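Local atomic coordinates of uncharacterized protein (Bacteroides caccae, PDB entry 4L7A), a protein that is of unknown function but probably acts as a zinc-dependent metallo-peptidase. Residues Q231-A234 with M235-Y239. Sequence-based numbering, arbitrary orientation.
Sequences QKLA and MVKKY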
# COMPACT_ATOMS: atom_id res chain seq x y z
N GLN A 231 18.05 -9.18 -10.82
CA GLN A 231 18.87 -9.52 -9.67
C GLN A 231 18.25 -9.00 -8.34
O GLN A 231 18.22 -9.72 -7.33
CB GLN A 231 20.27 -8.94 -9.87
CG GLN A 231 21.18 -9.21 -8.73
CD GLN A 231 22.54 -8.59 -8.95
OE1 GLN A 231 22.80 -7.98 -9.97
NE2 GLN A 231 23.42 -8.77 -8.00
N LYS A 232 17.78 -7.75 -8.36
CA LYS A 232 17.11 -7.16 -7.20
C LYS A 232 15.87 -7.94 -6.80
O LYS A 232 15.66 -8.28 -5.61
CB LYS A 232 16.72 -5.69 -7.50
CG LYS A 232 17.93 -4.80 -7.57
CD LYS A 232 17.57 -3.36 -7.93
CE LYS A 232 18.76 -2.47 -7.82
NZ LYS A 232 18.45 -1.04 -8.26
N LEU A 233 15.06 -8.27 -7.80
CA LEU A 233 13.84 -9.03 -7.52
C LEU A 233 14.13 -10.41 -6.99
O LEU A 233 13.41 -10.88 -6.10
CB LEU A 233 12.95 -9.10 -8.75
CG LEU A 233 11.70 -9.95 -8.65
CD1 LEU A 233 10.68 -9.35 -7.70
CD2 LEU A 233 11.06 -10.13 -10.05
N ALA A 234 15.16 -11.09 -7.50
CA ALA A 234 15.47 -12.41 -7.00
C ALA A 234 15.89 -12.29 -5.53
O ALA A 234 15.51 -13.12 -4.67
CB ALA A 234 16.55 -13.04 -7.80
N MSE A 235 16.67 -11.27 -5.23
CA MSE A 235 17.14 -11.07 -3.86
C MSE A 235 15.99 -10.76 -2.89
O MSE A 235 15.93 -11.28 -1.77
CB MSE A 235 18.17 -9.95 -3.83
CG MSE A 235 18.91 -9.94 -2.49
SE MSE A 235 20.52 -8.81 -2.54
CE MSE A 235 21.59 -9.80 -3.79
N VAL A 236 15.05 -9.93 -3.32
CA VAL A 236 13.82 -9.67 -2.54
C VAL A 236 12.99 -10.96 -2.32
O VAL A 236 12.57 -11.24 -1.20
CB VAL A 236 12.92 -8.59 -3.21
CG1 VAL A 236 11.60 -8.40 -2.45
CG2 VAL A 236 13.66 -7.27 -3.24
N LYS A 237 12.74 -11.71 -3.39
CA LYS A 237 12.06 -12.97 -3.25
C LYS A 237 12.75 -13.84 -2.18
O LYS A 237 12.08 -14.43 -1.33
CB LYS A 237 12.01 -13.69 -4.56
CG LYS A 237 10.95 -13.16 -5.49
CD LYS A 237 10.99 -13.95 -6.84
CE LYS A 237 9.83 -13.48 -7.74
NZ LYS A 237 10.11 -13.82 -9.19
N LYS A 238 14.07 -13.93 -2.25
CA LYS A 238 14.84 -14.75 -1.34
C LYS A 238 14.74 -14.24 0.10
O LYS A 238 14.57 -15.01 1.01
CB LYS A 238 16.30 -14.81 -1.80
CG LYS A 238 17.22 -15.65 -0.87
CD LYS A 238 18.61 -15.90 -1.48
CE LYS A 238 19.64 -16.31 -0.41
NZ LYS A 238 19.27 -17.58 0.29
N TYR A 239 14.83 -12.93 0.28
CA TYR A 239 14.66 -12.30 1.56
C TYR A 239 13.26 -12.59 2.13
O TYR A 239 13.13 -12.96 3.32
CB TYR A 239 14.83 -10.78 1.45
CG TYR A 239 14.32 -10.00 2.67
CD1 TYR A 239 15.03 -9.99 3.87
CD2 TYR A 239 13.13 -9.30 2.62
CE1 TYR A 239 14.56 -9.29 5.00
CE2 TYR A 239 12.65 -8.59 3.74
CZ TYR A 239 13.38 -8.61 4.92
OH TYR A 239 12.88 -7.90 6.01
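K237 reaches back across L233, one turn earlier in the long alpha-helix 211-244, and the two make an i/i+4 side-chain pair on top of the regular backbone ladder. The lysine chain can be traced outward from CB, which lies 3.5 Å from both L233 O and A234 O, two carbonyl oxygens of the preceding turn. CG is anti to the carbonyl carbon (chi1 -78°), which turns the chain back toward the start of the helix and sets CG 3.4 Å from L233 O. From there the chain runs extended: CD passes that oxygen at longer range, and CE comes to 4.1 Å from L233 CG. The two side chains cross at a slant, and only the outer end of the lysine, CE and NZ, touches the leucine side chain. Both also touch F206 of helix 195-208, so the pair belongs to the seam between the two helices. Replacing K237 with alanine would remove CE and NZ, and is likely to leave L233 CG and CD2 without their partner on this side and to weaken the packing on F206.

Under the side chains, K237 N donates to L233 O in a nearly straight bond, N-H...O 174°, and three more i/i+4 bonds join Q231 to M235, K232 to V236 and A234 to K238. V236 adds a methyl to the turn: CG2, beside its own backbone N, stands 3.3 Å from K232 O, while the side chain packs on I199 and T203. K232 itself leads away to a salt bridge with D198, its NZ also bonded to G185 O and S164 OG. On the solvent side K238 pairs with D242. At the lysine tip, K237 NZ stops 3.9 Å from L233 CD2.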